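Local coordinates for Uly1 (Catenovulum maritimum, PDB 7DRQ), which is an ulvan lyase of polysaccharide lyase family 24, probably cleaving the algal polysaccharide ulvan by beta-elimination, at residues H49-K54 / T110-I115; F61-R66 / I122-D127; I362-E367 / K376-T381. All coordinates share one frame; numbering follows the deposited sequence.

From the N terminus the chain first lays down 49-54 and 61-66, then some forty residues on returns with 110-115, which closes contact 1, and 122-127, which closes contact 2. The two loops cross, since their segments alternate along the sequence. Both contacts tie the same pair of neighbouring blades of a seven-bladed beta-propeller: contact 1 joins the start of one blade's inner strand, with the loop before it, to the inner strand of the next, and contact 2 the strands beside them. They touch where T63 bonds to I111. Contact 3 comes later and apart, its centre about 27 Å from that of contact 1, and closes only a short hairpin loop within a different blade.

Contact 1: residues H49-K54 / T110-I115; sequences HGDAIK and TIAVAI
D51 and V113 form the tight end of this contact. The carbonyl oxygen of D51 receives the V113 amide, O to N 3.1 Å, and the same oxygen lies 3.3 Å from the CA of A112 in a CA-H...O contact. D51 sits at the centre of an inverse gamma turn. Beside its carbonyl, CB of D51 packs on CB of A112 at 3.8 Å, a methyl small enough to let the backbones close in. K54 completes the grip: bent at chi2 (-64°) and again at chi4 (61°), its chain curls so that NZ meets V113 O at 2.8 Å, almost in line with the C=O bond, and D51 OD2 at 2.8 Å in a salt bridge. A long, flexible lysine suits a place where one ammonium must serve a strand carbonyl and a carboxylate together; D51 OD2 also accepts the amide of F206. Here 49-52 is the loop leading into the innermost strand of one beta-propeller blade and 111-115 the innermost strand of the next, and strand 201-208 of the following blade packs on A112 and A114. Toward H49 the packing gives way to water. One water links H49 O to I111 N, and a second lies between D51 N and T110 OG1, 2.6 Å from the hydroxyl. Direct contact here is slight: CG2 of T110 approaches H49 CD2 obliquely at 3.5 Å, while H49 ND1 pairs with K446. Glycine suits the place of G50 because phi is positive and a CB there would clash with T110 CB.

Contact 2: residues F61-R66 / I122-D127; sequences FMTWYR and IHLLYD
The phenol ring of Y65 and the carboxylate of D127 meet with their planes 65° apart, the side chains crossing at about a right angle. The touching atom is the tyrosine hydroxyl, 3.4 Å from D127 CB; it spends its hydrogen bond on N109 O, while D127 OD2 is held by H93 and T96 N. Y126 has CB of L124 in plane at its ring edge, and its hydroxyl is bonded to S151. The F61 ring takes CD1 of I122 obliquely, at 4.2 Å from CE2. These segments are the second strands of two adjacent propeller blades, running in similar directions with their axes 10.1 Å apart at closest approach, so side chains reaching across, not backbone pairing, bridge the gap. CG2 of T63 and CD2 of L124 touch at 3.8 Å as the two side chains slide past each other. Threonine suits this spot: with CG2 anti to its carbonyl carbon (chi1 67°), the methyl faces the leucine while OG1 bonds to I111 O of strand 111-115. V113 and I115 of that strand pack on T63 and F61. Back at the Y65 end, Y126 packs on K185, a ligand of one calcium ion.

Contact 3: residues I362-E367 / K376-T381; sequences IGQTNE and KVYSHT
Q364 swings its CG away from its backbone N (chi1 -175°) and runs on extended, while Y378 turns its ring back beside its backbone N (chi1 -58°), which brings the two side by side and pointing the same way. CG of Q364 comes within 3.5 Å of ring atom CE1 of Y378, and the amide plane is tilted 41° to the ring. The amide end is fixed from two sides: NE2 donates in the carbonyl plane to a lone pair of N366 OD1, 2.9 Å away, and also to a water whose oxygen accepts a bond from K376 NZ at 2.8 Å. An alanine here is likely to strip the Y378 ring of its neighbouring chain and leave N366 OD1 and the bridging water without their amide donor. The two strands are the arms of a beta hairpin within a propeller blade. G363-S379 and T365-V377 are hydrogen-bonded pairs, Q364-Y378 between them a non-hydrogen-bonded one; the nearly straight bond from T365 N to V377 O is 2.7 Å. A side chain at G363 would probably come close to S379 OG, which lies on the same face as T365 and V377. There a water gathers the hydroxyls of T365 and S379 and donates to V377 O, and the side chain of S379 rests on M328 of the preceding blade. On the other face the aliphatic chain of K376 lies along N366, its CG 3.4 Å from OD1, and CG2 of I362 meets H380 CD2 at 4.2 Å, the imidazole held through ND1 by N429.

Contact 1: residues H49-K54 / T110-I115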
loop_
_atom_site.group_PDB
_atom_site.type_symbol
_atom_site.label_atom_id
_atom_site.label_comp_id
_atom_site.label_asym_id
_atom_site.label_seq_id
_atom_site.Cartn_x
_atom_site.Cartn_y
_atom_site.Cartn_z
ATOM N N HIS A 49 -6.248 -3.923 4.970
ATOM C CA HIS A 49 -6.024 -3.320 3.669
ATOM C C HIS A 49 -5.040 -2.170 3.825
ATOM O O HIS A 49 -5.077 -1.452 4.827
ATOM C CB HIS A 49 -7.340 -2.814 3.072
ATOM C CG HIS A 49 -7.294 -2.604 1.592
ATOM N ND1 HIS A 49 -6.867 -3.580 0.717
ATOM C CD2 HIS A 49 -7.659 -1.546 0.829
ATOM C CE1 HIS A 49 -6.958 -3.125 -0.522
ATOM N NE2 HIS A 49 -7.442 -1.896 -0.481
ATOM N N GLY A 50 -4.183 -1.996 2.820
ATOM C CA GLY A 50 -3.184 -0.938 2.853
ATOM C C GLY A 50 -1.972 -1.337 3.677
ATOM O O GLY A 50 -1.745 -2.511 3.985
ATOM N N ASP A 51 -1.180 -0.324 4.042
ATOM C CA ASP A 51 0.067 -0.528 4.779
ATOM C C ASP A 51 -0.233 -0.656 6.276
ATOM O O ASP A 51 0.179 0.149 7.114
ATOM C CB ASP A 51 1.028 0.618 4.485
ATOM C CG ASP A 51 2.421 0.338 4.964
ATOM O OD1 ASP A 51 2.815 -0.853 5.003
ATOM O OD2 ASP A 51 3.122 1.309 5.314
ATOM N N ALA A 52 -0.982 -1.703 6.598
ATOM C CA ALA A 52 -1.715 -1.763 7.853
ATOM C C ALA A 52 -1.068 -2.637 8.913
ATOM O O ALA A 52 -1.661 -2.819 9.981
ATOM C CB ALA A 52 -3.148 -2.257 7.596
ATOM N N ILE A 53 0.106 -3.205 8.661
ATOM C CA ILE A 53 0.741 -4.043 9.671
ATOM C C ILE A 53 2.248 -3.832 9.647
ATOM O O ILE A 53 2.867 -3.835 8.579
ATOM C CB ILE A 53 0.376 -5.531 9.481
ATOM C CG1 ILE A 53 1.247 -6.412 10.374
ATOM C CG2 ILE A 53 0.463 -5.961 8.020
ATOM C CD1 ILE A 53 0.648 -7.789 10.599
ATOM N N LYS A 54 2.841 -3.643 10.829
ATOM C CA LYS A 54 4.286 -3.516 10.962
ATOM C C LYS A 54 4.736 -4.288 12.191
ATOM O O LYS A 54 3.965 -4.484 13.137
ATOM C CB LYS A 54 4.741 -2.055 11.106
ATOM C CG LYS A 54 4.512 -1.196 9.876
ATOM C CD LYS A 54 5.341 -1.706 8.710
ATOM C CE LYS A 54 4.758 -1.196 7.397
ATOM N NZ LYS A 54 4.770 0.321 7.364
ATOM N N THR A 110 -7.046 3.876 3.272
ATOM C CA THR A 110 -6.498 2.976 4.276
ATOM C C THR A 110 -5.823 3.749 5.413
ATOM O O THR A 110 -5.611 4.961 5.354
ATOM C CB THR A 110 -5.504 2.021 3.622
ATOM O OG1 THR A 110 -4.487 2.798 2.954
ATOM C CG2 THR A 110 -6.211 1.141 2.629
ATOM N N ILE A 111 -5.481 3.007 6.465
ATOM C CA ILE A 111 -4.717 3.519 7.599
ATOM C C ILE A 111 -3.338 2.883 7.550
ATOM O O ILE A 111 -3.190 1.688 7.840
ATOM C CB ILE A 111 -5.393 3.207 8.937
ATOM C CG1 ILE A 111 -6.881 3.585 8.924
ATOM C CG2 ILE A 111 -4.622 3.893 10.079
ATOM C CD1 ILE A 111 -7.710 2.710 9.898
ATOM N N ALA A 112 -2.323 3.679 7.229
ATOM C CA ALA A 112 -0.948 3.201 7.218
ATOM C C ALA A 112 -0.301 3.474 8.569
ATOM O O ALA A 112 -0.578 4.492 9.207
ATOM C CB ALA A 112 -0.137 3.882 6.116
ATOM N N VAL A 113 0.553 2.547 9.009
ATOM C CA VAL A 113 1.234 2.673 10.290
ATOM C C VAL A 113 2.726 2.440 10.085
ATOM O O VAL A 113 3.138 1.627 9.251
ATOM C CB VAL A 113 0.663 1.698 11.354
ATOM C CG1 VAL A 113 0.817 0.228 10.893
ATOM C CG2 VAL A 113 1.310 1.927 12.720
ATOM N N ALA A 114 3.539 3.169 10.849
ATOM C CA ALA A 114 4.970 2.910 10.915
ATOM C C ALA A 114 5.496 3.230 12.307
ATOM O O ALA A 114 4.955 4.088 13.013
ATOM C CB ALA A 114 5.756 3.740 9.889
ATOM N N ILE A 115 6.571 2.540 12.680
ATOM C CA ILE A 115 7.364 2.844 13.872
ATOM C C ILE A 115 8.724 3.365 13.417
ATOM O O ILE A 115 9.334 2.792 12.510
ATOM C CB ILE A 115 7.531 1.592 14.755
ATOM C CG1 ILE A 115 6.186 0.907 15.015
ATOM C CG2 ILE A 115 8.239 1.950 16.060
ATOM C CD1 ILE A 115 5.201 1.763 15.747
HETATM O O HOH W 1 -6.074 0.321 6.746
HETATM O O HOH W 2 -1.933 2.358 3.398
#

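Contact 2: residues F61-R66 / I122-D127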
loop_
_atom_site.group_PDB
_atom_site.type_symbol
_atom_site.label_atom_id
_atom_site.label_comp_id
_atom_site.label_asym_id
_atom_site.label_seq_id
_atom_site.Cartn_x
_atom_site.Cartn_y
_atom_site.Cartn_z
ATOM N N PHE A 61 2.100 -4.101 15.131
ATOM C CA PHE A 61 1.152 -3.001 15.056
ATOM C C PHE A 61 0.221 -3.220 13.871
ATOM O O PHE A 61 0.686 -3.474 12.755
ATOM C CB PHE A 61 1.891 -1.669 14.913
ATOM C CG PHE A 61 2.683 -1.287 16.136
ATOM C CD1 PHE A 61 3.974 -1.759 16.316
ATOM C CD2 PHE A 61 2.132 -0.460 17.104
ATOM C CE1 PHE A 61 4.702 -1.412 17.434
ATOM C CE2 PHE A 61 2.860 -0.102 18.226
ATOM C CZ PHE A 61 4.145 -0.581 18.393
HETATM N N MSE A 62 -1.089 -3.156 14.121
HETATM C CA MSE A 62 -2.086 -3.380 13.075
HETATM C C MSE A 62 -3.181 -2.327 13.129
HETATM O O MSE A 62 -3.709 -2.029 14.198
HETATM C CB MSE A 62 -2.694 -4.775 13.211
HETATM C CG MSE A 62 -1.684 -5.880 13.013
HETATM SE SE MSE A 62 -2.484 -7.601 13.548
HETATM C CE MSE A 62 -2.122 -7.575 15.456
ATOM N N THR A 63 -3.525 -1.769 11.972
ATOM C CA THR A 63 -4.576 -0.769 11.880
ATOM C C THR A 63 -5.823 -1.376 11.250
ATOM O O THR A 63 -5.763 -2.374 10.534
ATOM C CB THR A 63 -4.136 0.440 11.053
ATOM O OG1 THR A 63 -3.948 0.043 9.691
ATOM C CG2 THR A 63 -2.832 1.036 11.603
ATOM N N TRP A 64 -6.956 -0.732 11.513
ATOM C CA TRP A 64 -8.247 -1.137 10.977
ATOM C C TRP A 64 -9.263 -0.065 11.334
ATOM O O TRP A 64 -9.098 0.651 12.324
ATOM C CB TRP A 64 -8.686 -2.511 11.526
ATOM C CG TRP A 64 -8.587 -2.681 13.039
ATOM C CD1 TRP A 64 -7.441 -2.797 13.783
ATOM C CD2 TRP A 64 -9.672 -2.798 13.966
ATOM N NE1 TRP A 64 -7.753 -2.971 15.115
ATOM C CE2 TRP A 64 -9.111 -2.968 15.255
ATOM C CE3 TRP A 64 -11.065 -2.769 13.839
ATOM C CZ2 TRP A 64 -9.892 -3.095 16.395
ATOM C CZ3 TRP A 64 -11.838 -2.907 14.976
ATOM C CH2 TRP A 64 -11.255 -3.072 16.237
ATOM N N TYR A 65 -10.295 0.052 10.507
ATOM C CA TYR A 65 -11.511 0.762 10.887
ATOM C C TYR A 65 -12.449 -0.206 11.592
ATOM O O TYR A 65 -12.547 -1.374 11.203
ATOM C CB TYR A 65 -12.220 1.327 9.657
ATOM C CG TYR A 65 -11.494 2.439 8.959
ATOM C CD1 TYR A 65 -11.546 3.744 9.448
ATOM C CD2 TYR A 65 -10.773 2.193 7.793
ATOM C CE1 TYR A 65 -10.886 4.768 8.799
ATOM C CE2 TYR A 65 -10.111 3.212 7.144
ATOM C CZ TYR A 65 -10.178 4.492 7.646
ATOM O OH TYR A 65 -9.515 5.485 6.976
ATOM N N ARG A 66 -13.160 0.288 12.607
ATOM C CA ARG A 66 -14.100 -0.518 13.380
ATOM C C ARG A 66 -15.525 -0.360 12.850
ATOM O O ARG A 66 -15.955 0.746 12.516
ATOM C CB ARG A 66 -14.046 -0.120 14.859
ATOM C CG ARG A 66 -14.960 -0.972 15.748
ATOM C CD ARG A 66 -14.808 -0.585 17.217
ATOM N NE ARG A 66 -15.308 0.768 17.419
ATOM C CZ ARG A 66 -15.038 1.526 18.472
ATOM N NH1 ARG A 66 -14.270 1.062 19.450
ATOM N NH2 ARG A 66 -15.542 2.752 18.535
ATOM N N ILE A 122 5.376 6.544 16.824
ATOM C CA ILE A 122 4.392 5.852 16.008
ATOM C C ILE A 122 3.797 6.860 15.041
ATOM O O ILE A 122 3.468 7.982 15.438
ATOM C CB ILE A 122 3.280 5.238 16.874
ATOM C CG1 ILE A 122 3.888 4.364 17.979
ATOM C CG2 ILE A 122 2.256 4.476 15.997
ATOM C CD1 ILE A 122 2.903 4.021 19.088
ATOM N N HIS A 123 3.647 6.459 13.785
ATOM C CA HIS A 123 3.113 7.340 12.750
ATOM C C HIS A 123 1.928 6.686 12.063
ATOM O O HIS A 123 1.993 5.507 11.698
ATOM C CB HIS A 123 4.209 7.683 11.752
ATOM C CG HIS A 123 5.420 8.243 12.417
ATOM N ND1 HIS A 123 5.594 9.596 12.610
ATOM C CD2 HIS A 123 6.469 7.636 13.022
ATOM C CE1 HIS A 123 6.718 9.803 13.270
ATOM N NE2 HIS A 123 7.274 8.632 13.528
ATOM N N LEU A 124 0.853 7.458 11.893
ATOM C CA LEU A 124 -0.373 7.008 11.243
ATOM C C LEU A 124 -0.778 7.996 10.158
ATOM O O LEU A 124 -0.807 9.208 10.400
ATOM C CB LEU A 124 -1.518 6.876 12.249
ATOM C CG LEU A 124 -1.296 5.842 13.350
ATOM C CD1 LEU A 124 -2.265 6.096 14.483
ATOM C CD2 LEU A 124 -1.494 4.438 12.769
ATOM N N LEU A 125 -1.134 7.472 8.991
ATOM C CA LEU A 125 -1.678 8.265 7.896
ATOM C C LEU A 125 -2.962 7.609 7.432
ATOM O O LEU A 125 -2.973 6.404 7.167
ATOM C CB LEU A 125 -0.677 8.347 6.747
ATOM C CG LEU A 125 0.522 9.244 7.039
ATOM C CD1 LEU A 125 1.619 8.983 6.034
ATOM C CD2 LEU A 125 0.136 10.728 7.032
ATOM N N TYR A 126 -4.051 8.372 7.331
ATOM C CA TYR A 126 -5.292 7.655 7.077
ATOM C C TYR A 126 -6.331 8.489 6.342
ATOM O O TYR A 126 -6.344 9.720 6.404
ATOM C CB TYR A 126 -5.898 7.133 8.376
ATOM C CG TYR A 126 -5.921 8.080 9.565
ATOM C CD1 TYR A 126 -6.993 8.955 9.770
ATOM C CD2 TYR A 126 -4.917 8.032 10.535
ATOM C CE1 TYR A 126 -7.042 9.779 10.895
ATOM C CE2 TYR A 126 -4.957 8.850 11.665
ATOM C CZ TYR A 126 -6.018 9.721 11.842
ATOM O OH TYR A 126 -6.053 10.530 12.968
ATOM N N ASP A 127 -7.225 7.762 5.666
ATOM C CA ASP A 127 -8.496 8.280 5.167
ATOM C C ASP A 127 -8.288 9.374 4.127
ATOM O O ASP A 127 -8.897 10.443 4.195
ATOM C CB ASP A 127 -9.390 8.772 6.306
ATOM C CG ASP A 127 -10.866 8.644 5.966
ATOM O OD1 ASP A 127 -11.195 7.875 5.035
ATOM O OD2 ASP A 127 -11.700 9.301 6.619
#

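Contact 3: residues I362-E367 / K376-T381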
loop_
_atom_site.group_PDB
_atom_site.type_symbol
_atom_site.label_atom_id
_atom_site.label_comp_id
_atom_site.label_asym_id
_atom_site.label_seq_id
_atom_site.Cartn_x
_atom_site.Cartn_y
_atom_site.Cartn_z
ATOM N N ILE A 362 6.470 -8.846 -11.610
ATOM C CA ILE A 362 5.333 -9.602 -12.116
ATOM C C ILE A 362 4.255 -8.629 -12.580
ATOM O O ILE A 362 4.191 -7.478 -12.143
ATOM C CB ILE A 362 4.765 -10.579 -11.067
ATOM C CG1 ILE A 362 4.260 -9.825 -9.841
ATOM C CG2 ILE A 362 5.824 -11.606 -10.676
ATOM C CD1 ILE A 362 3.460 -10.705 -8.891
ATOM N N GLY A 363 3.407 -9.116 -13.482
ATOM C CA GLY A 363 2.331 -8.307 -14.021
ATOM C C GLY A 363 1.187 -9.179 -14.492
ATOM O O GLY A 363 1.348 -10.379 -14.734
ATOM N N GLN A 364 0.021 -8.554 -14.615
ATOM C CA GLN A 364 -1.140 -9.167 -15.248
ATOM C C GLN A 364 -1.542 -8.297 -16.429
ATOM O O GLN A 364 -1.836 -7.109 -16.263
ATOM C CB GLN A 364 -2.314 -9.323 -14.288
ATOM C CG GLN A 364 -3.463 -10.087 -14.941
ATOM C CD GLN A 364 -4.690 -10.201 -14.065
ATOM O OE1 GLN A 364 -4.618 -10.041 -12.843
ATOM N NE2 GLN A 364 -5.831 -10.497 -14.688
ATOM N N THR A 365 -1.552 -8.889 -17.615
ATOM C CA THR A 365 -1.849 -8.174 -18.852
ATOM C C THR A 365 -3.049 -8.848 -19.500
ATOM O O THR A 365 -2.961 -10.013 -19.901
ATOM C CB THR A 365 -0.635 -8.191 -19.782
ATOM O OG1 THR A 365 0.479 -7.587 -19.107
ATOM C CG2 THR A 365 -0.922 -7.418 -21.097
ATOM N N ASN A 366 -4.164 -8.128 -19.608
ATOM C CA ASN A 366 -5.410 -8.725 -20.075
ATOM C C ASN A 366 -5.730 -8.286 -21.498
ATOM O O ASN A 366 -5.469 -7.139 -21.878
ATOM C CB ASN A 366 -6.576 -8.347 -19.163
ATOM C CG ASN A 366 -6.342 -8.768 -17.733
ATOM O OD1 ASN A 366 -5.863 -9.873 -17.475
ATOM N ND2 ASN A 366 -6.660 -7.888 -16.794
ATOM N N GLU A 367 -6.315 -9.196 -22.273
ATOM C CA GLU A 367 -6.866 -8.842 -23.576
ATOM C C GLU A 367 -8.319 -8.421 -23.403
ATOM O O GLU A 367 -9.106 -9.132 -22.770
ATOM C CB GLU A 367 -6.765 -10.005 -24.563
ATOM C CG GLU A 367 -7.175 -9.573 -25.988
ATOM C CD GLU A 367 -6.868 -10.613 -27.040
ATOM O OE1 GLU A 367 -6.447 -11.719 -26.662
ATOM O OE2 GLU A 367 -7.045 -10.320 -28.249
ATOM N N LYS A 376 -6.207 -13.566 -19.880
ATOM C CA LYS A 376 -5.373 -13.034 -18.808
ATOM C C LYS A 376 -3.974 -13.610 -18.951
ATOM O O LYS A 376 -3.800 -14.835 -18.950
ATOM C CB LYS A 376 -5.950 -13.380 -17.431
ATOM C CG LYS A 376 -7.379 -12.902 -17.201
ATOM C CD LYS A 376 -7.898 -13.401 -15.850
ATOM C CE LYS A 376 -9.271 -12.844 -15.515
ATOM N NZ LYS A 376 -9.688 -13.197 -14.119
ATOM N N VAL A 377 -2.979 -12.739 -19.075
ATOM C CA VAL A 377 -1.593 -13.165 -19.210
ATOM C C VAL A 377 -0.838 -12.705 -17.973
ATOM O O VAL A 377 -0.789 -11.504 -17.679
ATOM C CB VAL A 377 -0.939 -12.599 -20.478
ATOM C CG1 VAL A 377 0.504 -13.070 -20.562
ATOM C CG2 VAL A 377 -1.748 -12.989 -21.723
ATOM N N TYR A 378 -0.237 -13.646 -17.252
ATOM C CA TYR A 378 0.600 -13.310 -16.106
ATOM C C TYR A 378 2.063 -13.415 -16.512
ATOM O O TYR A 378 2.458 -14.391 -17.153
ATOM C CB TYR A 378 0.290 -14.229 -14.920
ATOM C CG TYR A 378 -1.163 -14.159 -14.516
ATOM C CD1 TYR A 378 -1.601 -13.217 -13.592
ATOM C CD2 TYR A 378 -2.106 -15.019 -15.080
ATOM C CE1 TYR A 378 -2.932 -13.138 -13.234
ATOM C CE2 TYR A 378 -3.434 -14.946 -14.727
ATOM C CZ TYR A 378 -3.842 -14.010 -13.805
ATOM O OH TYR A 378 -5.170 -13.943 -13.456
ATOM N N SER A 379 2.865 -12.408 -16.160
ATOM C CA SER A 379 4.270 -12.402 -16.551
ATOM C C SER A 379 5.169 -12.347 -15.326
ATOM O O SER A 379 4.815 -11.784 -14.288
ATOM C CB SER A 379 4.629 -11.219 -17.484
ATOM O OG SER A 379 4.239 -9.972 -16.925
ATOM N N HIS A 380 6.339 -12.959 -15.473
ATOM C CA HIS A 380 7.401 -12.921 -14.483
ATOM C C HIS A 380 8.667 -12.500 -15.207
ATOM O O HIS A 380 9.121 -13.196 -16.119
ATOM C CB HIS A 380 7.576 -14.285 -13.822
ATOM C CG HIS A 380 8.623 -14.326 -12.754
ATOM N ND1 HIS A 380 9.050 -15.511 -12.193
ATOM C CD2 HIS A 380 9.326 -13.340 -12.142
ATOM C CE1 HIS A 380 9.970 -15.254 -11.277
ATOM N NE2 HIS A 380 10.154 -13.945 -11.224
ATOM N N THR A 381 9.222 -11.362 -14.815
ATOM C CA THR A 381 10.449 -10.839 -15.402
ATOM C C THR A 381 11.536 -10.889 -14.339
ATOM O O THR A 381 11.317 -10.431 -13.216
ATOM C CB THR A 381 10.248 -9.405 -15.889
ATOM O OG1 THR A 381 9.285 -9.396 -16.947
ATOM C CG2 THR A 381 11.562 -8.816 -16.394
HETATM O O HOH W 3 -8.152 -11.158 -12.952
HETATM O O HOH W 4 1.625 -9.632 -17.777
#